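Local coordinates for protein ATP-dependent 6-phosphofructokinase isozyme 2 (Escherichia coli, PDB 3UMO) that catalyses the ATP-dependent phosphorylation of fructose 6-phosphate to fructose 1,6-bisphosphate, the first committed step of glycolysis, at residues Lys207-Ile212 with Lys219-Ser224; Gly232-Asn237 with Ala270-Met275; Thr263-Glu268 with Val276-Ala281. One frame throughout, in Å; residues are numbered along the deposited sequence.

Interaction 1 (Lys207-Ile212 with Lys219-Ser224); sequences KAAQEI and KRVVVS. With ATP (adenosine-5'-triphosphate), chain E.
Ala209 presents its single methyl to two valines of the strand at once. Its CB lies 3.9 Å from Val221 CG1 and equally far, 3.9 Å, from Val223 CG2, so the methyl rests across both side chains that the strand turns to the helix. One turn further along the helix, Ile212 crosses Val221 at about a right angle, and the branch methyl CG2 of Ile212 meets Val221 CG2 at 3.7 Å. Val221 is thus shared: with CG1 anti to its backbone N (chi1 173°), that methyl faces Ala209 while CG2 is left to Ile212. All four residues are buried and the contact is wholly apolar, without a hydrogen bond between the segments.

The helix and strand run nearly antiparallel, their axes at 154° and 8.7 Å apart, a close approach consistent with the small side chain of Ala209 at the point of contact. They form the second half of what is probably a beta-alpha-beta crossover in the ribokinase-like alpha/beta fold: Val184 of the preceding strand bonds through its backbone to both Arg220 and Val222, as in parallel pairing. Leu191 of helix 188-195 covers Ile212 and Val223 as well.

The strand ends at the nucleotide. Ser224 OG lies 2.8 Å from ATP O2A and 3.1 Å from O3A, both within reach of its one proton, and it is also hydrogen-bonded to Lys185 NZ. Its chi1 of 65° sets OG between the backbone N and carbonyl carbon, facing the alpha-phosphate. Gly226, Gly229 and Asn187 also hold this substrate ATP, and Lys27 of the second subunit reaches it across the dimer.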
# COMPACT_ATOMS: atom_id res chain seq x y z
N LYS A 207 2.52 -32.71 -17.44
CA LYS A 207 3.01 -32.95 -18.79
C LYS A 207 4.35 -32.27 -19.04
O LYS A 207 5.26 -32.87 -19.61
CB LYS A 207 1.98 -32.53 -19.83
CG LYS A 207 0.84 -33.52 -19.95
CD LYS A 207 -0.27 -33.01 -20.85
CE LYS A 207 -1.44 -33.98 -20.83
NZ LYS A 207 -2.67 -33.40 -21.45
N ALA A 208 4.47 -31.01 -18.61
CA ALA A 208 5.72 -30.28 -18.76
C ALA A 208 6.86 -30.96 -18.00
O ALA A 208 7.97 -31.08 -18.50
CB ALA A 208 5.55 -28.84 -18.28
N ALA A 209 6.58 -31.39 -16.77
CA ALA A 209 7.58 -32.08 -15.96
C ALA A 209 8.02 -33.38 -16.65
O ALA A 209 9.22 -33.68 -16.71
CB ALA A 209 7.04 -32.37 -14.57
N GLN A 210 7.05 -34.13 -17.16
CA GLN A 210 7.37 -35.39 -17.82
C GLN A 210 8.18 -35.15 -19.09
O GLN A 210 9.05 -35.95 -19.43
CB GLN A 210 6.10 -36.18 -18.14
CG GLN A 210 6.37 -37.66 -18.44
CD GLN A 210 6.88 -38.42 -17.23
OE1 GLN A 210 6.20 -38.50 -16.20
NE2 GLN A 210 8.09 -38.97 -17.34
N GLU A 211 7.92 -34.03 -19.77
CA GLU A 211 8.62 -33.66 -21.00
C GLU A 211 10.11 -33.50 -20.73
O GLU A 211 10.96 -33.94 -21.53
CB GLU A 211 8.03 -32.35 -21.53
CG GLU A 211 8.42 -31.96 -22.93
CD GLU A 211 7.91 -30.57 -23.31
OE1 GLU A 211 6.75 -30.24 -22.95
OE2 GLU A 211 8.66 -29.81 -23.95
N ILE A 212 10.44 -32.88 -19.61
CA ILE A 212 11.83 -32.66 -19.21
C ILE A 212 12.53 -33.98 -18.88
O ILE A 212 13.70 -34.18 -19.22
CB ILE A 212 11.91 -31.70 -18.01
CG1 ILE A 212 11.36 -30.33 -18.40
CG2 ILE A 212 13.35 -31.58 -17.51
CD1 ILE A 212 11.15 -29.40 -17.22
N LYS A 219 16.90 -36.26 -14.50
CA LYS A 219 16.44 -37.58 -14.06
C LYS A 219 15.16 -37.44 -13.25
O LYS A 219 14.25 -38.26 -13.36
CB LYS A 219 17.52 -38.26 -13.22
CG LYS A 219 18.78 -38.63 -14.02
CD LYS A 219 19.70 -39.54 -13.20
CE LYS A 219 20.95 -39.94 -13.98
NZ LYS A 219 21.93 -38.82 -14.10
N ARG A 220 15.11 -36.40 -12.43
CA ARG A 220 13.97 -36.13 -11.58
C ARG A 220 13.59 -34.66 -11.67
O ARG A 220 14.46 -33.79 -11.64
CB ARG A 220 14.30 -36.47 -10.13
CG ARG A 220 14.91 -37.86 -9.93
CD ARG A 220 15.45 -38.01 -8.51
NE ARG A 220 16.21 -39.25 -8.36
CZ ARG A 220 17.48 -39.39 -8.74
NH1 ARG A 220 18.13 -38.39 -9.30
NH2 ARG A 220 18.09 -40.56 -8.55
N VAL A 221 12.29 -34.40 -11.78
CA VAL A 221 11.78 -33.04 -11.78
C VAL A 221 10.77 -32.94 -10.66
O VAL A 221 9.80 -33.70 -10.61
CB VAL A 221 11.11 -32.67 -13.12
CG1 VAL A 221 10.43 -31.30 -13.01
CG2 VAL A 221 12.12 -32.69 -14.25
N VAL A 222 11.01 -32.03 -9.72
CA VAL A 222 10.02 -31.78 -8.69
C VAL A 222 9.50 -30.37 -8.88
O VAL A 222 10.22 -29.40 -8.66
CB VAL A 222 10.61 -31.97 -7.28
CG1 VAL A 222 9.57 -31.62 -6.21
CG2 VAL A 222 11.09 -33.41 -7.11
N VAL A 223 8.25 -30.26 -9.32
CA VAL A 223 7.64 -28.95 -9.47
C VAL A 223 7.01 -28.57 -8.14
O VAL A 223 6.05 -29.20 -7.69
CB VAL A 223 6.56 -28.93 -10.55
CG1 VAL A 223 6.10 -27.50 -10.80
CG2 VAL A 223 7.09 -29.55 -11.84
N SER A 224 7.53 -27.54 -7.50
CA SER A 224 6.96 -27.13 -6.22
C SER A 224 5.79 -26.16 -6.47
O SER A 224 5.83 -25.32 -7.37
CB SER A 224 8.03 -26.56 -5.29
OG SER A 224 8.60 -25.35 -5.77
PG ATP E . 11.00 -19.75 -2.73
O1G ATP E . 12.27 -19.91 -3.50
O2G ATP E . 11.44 -19.67 -1.27
O3G ATP E . 10.22 -18.54 -3.12
PB ATP E . 9.69 -21.63 -4.22
O1B ATP E . 8.77 -20.63 -5.00
O2B ATP E . 10.89 -22.15 -5.04
O3B ATP E . 10.15 -21.04 -2.82
PA ATP E . 7.44 -23.14 -3.23
O1A ATP E . 6.72 -21.83 -3.09
O2A ATP E . 6.66 -24.17 -4.05
O3A ATP E . 8.85 -22.93 -3.86
O5' ATP E . 7.76 -23.68 -1.75
C5' ATP E . 8.26 -24.96 -1.59
C4' ATP E . 7.57 -25.84 -0.65
O4' ATP E . 7.32 -25.09 0.56
C3' ATP E . 6.22 -26.21 -1.11
O3' ATP E . 6.25 -27.29 -1.96
C2' ATP E . 5.50 -26.47 0.15
O2' ATP E . 5.91 -27.67 0.67
C1' ATP E . 6.02 -25.39 1.02
N9 ATP E . 5.18 -24.20 0.96
C8 ATP E . 5.40 -23.10 0.22
N7 ATP E . 4.38 -22.24 0.45
C5 ATP E . 3.52 -22.79 1.33
C6 ATP E . 2.33 -22.36 1.92
N6 ATP E . 1.74 -21.02 1.60
N1 ATP E . 1.70 -23.19 2.78
C2 ATP E . 2.21 -24.40 3.07
N3 ATP E . 3.35 -24.83 2.53
C4 ATP E . 4.02 -24.05 1.66

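Interaction 2 (Gly232-Asn237 with Ala270-Met275)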
# COMPACT_ATOMS: atom_id res chain seq x y z
N GLY A 232 6.28 -34.62 -8.10
CA GLY A 232 7.56 -35.22 -8.41
C GLY A 232 7.43 -36.20 -9.56
O GLY A 232 6.52 -37.04 -9.57
N VAL A 233 8.33 -36.09 -10.53
CA VAL A 233 8.28 -36.94 -11.71
C VAL A 233 9.61 -37.66 -11.94
O VAL A 233 10.69 -37.07 -11.79
CB VAL A 233 7.88 -36.11 -12.97
CG1 VAL A 233 8.06 -36.92 -14.23
CG2 VAL A 233 6.45 -35.63 -12.84
N ASP A 234 9.50 -38.95 -12.28
CA ASP A 234 10.62 -39.83 -12.58
C ASP A 234 10.40 -40.39 -13.98
O ASP A 234 9.42 -40.06 -14.64
CB ASP A 234 10.60 -41.04 -11.64
CG ASP A 234 11.73 -41.03 -10.66
OD1 ASP A 234 12.68 -40.24 -10.85
OD2 ASP A 234 11.66 -41.81 -9.69
N SER A 235 11.30 -41.26 -14.41
CA SER A 235 11.08 -42.00 -15.65
C SER A 235 10.02 -43.08 -15.40
O SER A 235 9.44 -43.61 -16.35
CB SER A 235 12.38 -42.64 -16.14
OG SER A 235 12.85 -43.64 -15.24
N GLU A 236 9.76 -43.37 -14.13
CA GLU A 236 8.87 -44.46 -13.76
C GLU A 236 7.69 -44.02 -12.90
O GLU A 236 6.66 -44.69 -12.85
CB GLU A 236 9.64 -45.55 -13.01
CG GLU A 236 10.77 -46.17 -13.82
CD GLU A 236 11.75 -46.93 -12.95
OE1 GLU A 236 11.46 -47.10 -11.74
OE2 GLU A 236 12.80 -47.36 -13.47
N ASN A 237 7.83 -42.89 -12.21
CA ASN A 237 6.81 -42.48 -11.26
C ASN A 237 6.36 -41.03 -11.37
O ASN A 237 7.08 -40.17 -11.90
CB ASN A 237 7.29 -42.74 -9.82
CG ASN A 237 7.41 -44.21 -9.50
OD1 ASN A 237 8.50 -44.71 -9.21
ND2 ASN A 237 6.29 -44.92 -9.55
N ALA A 270 17.09 -42.35 -1.50
CA ALA A 270 15.69 -42.62 -1.17
C ALA A 270 14.81 -42.70 -2.41
O ALA A 270 15.21 -42.30 -3.51
CB ALA A 270 15.15 -41.56 -0.21
N SER A 271 13.60 -43.23 -2.23
CA SER A 271 12.61 -43.31 -3.30
C SER A 271 12.14 -41.91 -3.68
O SER A 271 12.34 -40.96 -2.91
CB SER A 271 11.41 -44.15 -2.86
OG SER A 271 10.66 -43.46 -1.87
N LEU A 272 11.54 -41.77 -4.85
CA LEU A 272 11.00 -40.48 -5.27
C LEU A 272 9.96 -39.99 -4.26
O LEU A 272 9.94 -38.81 -3.90
CB LEU A 272 10.38 -40.58 -6.67
CG LEU A 272 9.74 -39.30 -7.20
CD1 LEU A 272 10.79 -38.27 -7.58
CD2 LEU A 272 8.83 -39.59 -8.38
N GLU A 273 9.12 -40.91 -3.80
CA GLU A 273 8.08 -40.58 -2.83
C GLU A 273 8.66 -40.04 -1.53
O GLU A 273 8.22 -39.01 -1.02
CB GLU A 273 7.20 -41.80 -2.55
CG GLU A 273 6.24 -41.60 -1.40
CD GLU A 273 5.02 -42.48 -1.50
OE1 GLU A 273 4.98 -43.53 -0.82
OE2 GLU A 273 4.10 -42.12 -2.27
N GLU A 274 9.65 -40.74 -0.99
CA GLU A 274 10.27 -40.35 0.27
C GLU A 274 10.94 -38.99 0.11
O GLU A 274 10.86 -38.14 1.00
CB GLU A 274 11.28 -41.41 0.70
CG GLU A 274 11.83 -41.21 2.09
CD GLU A 274 12.42 -42.49 2.68
OE1 GLU A 274 11.93 -43.58 2.32
OE2 GLU A 274 13.36 -42.39 3.49
N MET A 275 11.59 -38.80 -1.04
CA MET A 275 12.25 -37.53 -1.34
C MET A 275 11.26 -36.36 -1.38
O MET A 275 11.50 -35.32 -0.77
CB MET A 275 13.00 -37.64 -2.66
CG MET A 275 13.83 -36.42 -2.99
SD MET A 275 14.51 -36.54 -4.65
CE MET A 275 13.03 -36.36 -5.63
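The carboxylate of Asp234 has Leu272 over one of its sides: Leu272 CD2 sits 4.0 Å from Asp234 CG and Leu272 CB 3.5 Å from OD2, both well above the plane of the group. Beside OD1 lies the aliphatic CG of Arg220. Asp234 and Leu272 approach from opposite directions, and what they make is van der Waals contact. With CG anti to the backbone N (chi1 178°), Leu272 extends from the first helical turn toward the hairpin, where its CD2 lies 3.6 Å from Gly232 O and 3.8 Å from Asn237 CB. Gly232 adds no side chain; a CB there would come to about 3.6 Å from Leu272 CD1.

The hairpin turn is closed by the bond from Asp234 N to Asn237 O, 2.7 Å. On the helix side, Ser271 is the N-cap, its OG accepting from Glu274 N at 3.0 Å along a fairly straight path of 162°.

Strands 230-233 and 238-241 supply the hairpin, and Ile239 of the second also packs on Leu272. Val233 points the other way, to helix 204-214, so the small antiparallel sheet lies between that helix and the start of helix 272-286.

Interaction 3 (Thr263-Glu268 with Val276-Ala281). With ATP (adenosine-5'-triphosphate), chain E.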
# COMPACT_ATOMS: atom_id res chain seq x y z
N THR A 263 17.72 -32.98 -1.11
CA THR A 263 19.13 -33.28 -1.31
C THR A 263 19.60 -34.36 -0.34
O THR A 263 20.30 -35.30 -0.72
CB THR A 263 20.00 -32.02 -1.12
OG1 THR A 263 19.66 -31.06 -2.13
CG2 THR A 263 21.47 -32.36 -1.22
N LEU A 264 19.22 -34.22 0.93
CA LEU A 264 19.56 -35.22 1.94
C LEU A 264 18.96 -36.58 1.59
O LEU A 264 19.63 -37.60 1.74
CB LEU A 264 19.08 -34.77 3.32
CG LEU A 264 19.99 -33.75 4.00
CD1 LEU A 264 19.28 -33.16 5.22
CD2 LEU A 264 21.30 -34.41 4.41
N LYS A 265 17.71 -36.58 1.14
CA LYS A 265 17.08 -37.83 0.73
C LYS A 265 17.78 -38.43 -0.48
O LYS A 265 17.92 -39.65 -0.59
CB LYS A 265 15.59 -37.62 0.42
CG LYS A 265 14.70 -37.52 1.66
CD LYS A 265 14.90 -38.73 2.58
CE LYS A 265 13.91 -38.72 3.74
NZ LYS A 265 14.16 -39.85 4.68
N LEU A 266 18.21 -37.56 -1.39
CA LEU A 266 18.91 -38.02 -2.60
C LEU A 266 20.23 -38.68 -2.21
O LEU A 266 20.61 -39.72 -2.77
CB LEU A 266 19.14 -36.85 -3.55
CG LEU A 266 19.24 -37.14 -5.05
CD1 LEU A 266 20.67 -37.35 -5.48
CD2 LEU A 266 18.39 -38.35 -5.43
N ALA A 267 20.91 -38.10 -1.22
CA ALA A 267 22.17 -38.65 -0.74
C ALA A 267 21.98 -40.01 -0.06
O ALA A 267 22.91 -40.81 -0.01
CB ALA A 267 22.85 -37.68 0.21
N GLU A 268 20.78 -40.25 0.45
CA GLU A 268 20.47 -41.51 1.11
C GLU A 268 19.91 -42.50 0.09
O GLU A 268 19.48 -43.60 0.46
CB GLU A 268 19.46 -41.29 2.24
CG GLU A 268 19.98 -40.46 3.40
CD GLU A 268 18.88 -39.92 4.29
OE1 GLU A 268 19.16 -39.02 5.11
OE2 GLU A 268 17.73 -40.40 4.17
N VAL A 276 10.17 -36.51 -2.12
CA VAL A 276 9.19 -35.43 -2.26
C VAL A 276 8.46 -35.17 -0.95
O VAL A 276 8.22 -34.02 -0.57
CB VAL A 276 8.19 -35.69 -3.42
CG1 VAL A 276 7.12 -34.61 -3.48
CG2 VAL A 276 8.94 -35.75 -4.76
N ARG A 277 8.13 -36.24 -0.24
CA ARG A 277 7.48 -36.10 1.06
C ARG A 277 8.33 -35.29 2.03
O ARG A 277 7.84 -34.39 2.69
CB ARG A 277 7.16 -37.45 1.68
CG ARG A 277 6.00 -38.17 1.06
CD ARG A 277 5.60 -39.36 1.93
NE ARG A 277 4.75 -40.33 1.25
CZ ARG A 277 3.50 -40.10 0.87
NH1 ARG A 277 2.93 -38.92 1.08
NH2 ARG A 277 2.81 -41.06 0.26
N PHE A 278 9.62 -35.63 2.12
CA PHE A 278 10.52 -34.94 3.03
C PHE A 278 10.71 -33.50 2.56
O PHE A 278 10.80 -32.58 3.38
CB PHE A 278 11.86 -35.67 3.11
CG PHE A 278 12.69 -35.29 4.30
CD1 PHE A 278 12.17 -35.41 5.58
CD2 PHE A 278 13.99 -34.83 4.15
CE1 PHE A 278 12.93 -35.06 6.69
CE2 PHE A 278 14.76 -34.48 5.26
CZ PHE A 278 14.23 -34.60 6.53
N GLY A 279 10.76 -33.31 1.24
CA GLY A 279 10.86 -31.97 0.67
C GLY A 279 9.67 -31.10 1.05
O GLY A 279 9.83 -29.95 1.47
N VAL A 280 8.46 -31.63 0.89
CA VAL A 280 7.26 -30.89 1.27
C VAL A 280 7.24 -30.63 2.77
O VAL A 280 6.87 -29.54 3.21
CB VAL A 280 5.97 -31.61 0.81
CG1 VAL A 280 4.74 -31.06 1.55
CG2 VAL A 280 5.80 -31.45 -0.69
N ALA A 281 7.64 -31.63 3.56
CA ALA A 281 7.67 -31.46 5.01
C ALA A 281 8.58 -30.31 5.42
O ALA A 281 8.20 -29.48 6.26
CB ALA A 281 8.09 -32.76 5.71
PG ATP E . 11.00 -19.75 -2.73
O1G ATP E . 12.27 -19.91 -3.50
O2G ATP E . 11.44 -19.67 -1.27
O3G ATP E . 10.22 -18.54 -3.12
PB ATP E . 9.69 -21.63 -4.22
O1B ATP E . 8.77 -20.63 -5.00
O2B ATP E . 10.89 -22.15 -5.04
O3B ATP E . 10.15 -21.04 -2.82
PA ATP E . 7.44 -23.14 -3.23
O1A ATP E . 6.72 -21.83 -3.09
O2A ATP E . 6.66 -24.17 -4.05
O3A ATP E . 8.85 -22.93 -3.86
O5' ATP E . 7.76 -23.68 -1.75
C5' ATP E . 8.26 -24.96 -1.59
C4' ATP E . 7.57 -25.84 -0.65
O4' ATP E . 7.32 -25.09 0.56
C3' ATP E . 6.22 -26.21 -1.11
O3' ATP E . 6.25 -27.29 -1.96
C2' ATP E . 5.50 -26.47 0.15
O2' ATP E . 5.91 -27.67 0.67
C1' ATP E . 6.02 -25.39 1.02
N9 ATP E . 5.18 -24.20 0.96
C8 ATP E . 5.40 -23.10 0.22
N7 ATP E . 4.38 -22.24 0.45
C5 ATP E . 3.52 -22.79 1.33
C6 ATP E . 2.33 -22.36 1.92
N6 ATP E . 1.74 -21.02 1.60
N1 ATP E . 1.70 -23.19 2.78
C2 ATP E . 2.21 -24.40 3.07
N3 ATP E . 3.35 -24.83 2.53
C4 ATP E . 4.02 -24.05 1.66
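Lys265 and Phe278 carry this contact, largely through carbon. The lysine chain bends at chi2 (-54°) and lies across the base of the aromatic side chain at about a right angle: Lys265 CG meets Phe278 CB at 3.7 Å, and Lys265 CE comes as close to Phe278 CG, 3.7 Å. CE makes an off-centre CH-pi contact, 4.2 Å from the ring centroid of Phe278 and 30° from the ring normal. The ammonium adds at most a weak cation-pi attraction, with Lys265 NZ 5.0 Å from that centroid.

Charge pairing holds the end of the lysine. Its NZ forms a salt bridge with Glu274 and a long one, 3.6 Å, with Glu268 OE2, which is likely to keep the chain in place beside the ring. Replacing Phe278 with an alanine would probably take away the ring that CG and CE of the lysine pack against and leave Tyr304 without its edge-to-face partner.

Two residues on, the same helix touches substrate ATP: Val280 O accepts a weak hydrogen bond from the ribose O2' at 3.3 Å.

The contact joins helices 254-267 and 272-286 across the short turn between them. Helix 297-307 lies beyond, its Tyr304 meeting Phe278 edge-to-face, while Val276 and Val280 pack on strand 238-241 and Thr263 on strand 133-137.

How the interactions relate
From the N terminus, interaction 1 comes first: helix 204-214 and strand 221-224 close a short loop before either other contact opens. The chain then turns back into strand 230-233, where Val221 O meets Val233 N, so interactions 1 and 2 share the small antiparallel sheet. Interaction 2 spans a much longer loop, from the hairpin at 232-237 to the start of helix 272-286. Interaction 3 opens within that loop, on helix 254-267, and closes beyond it at 276-281; the two therefore cross. Ala270 N probably hydrogen-bonds to Lys265 O, joining the two directly. Interactions 1 and 3 reach the same ATP, through strand end and helix respectively.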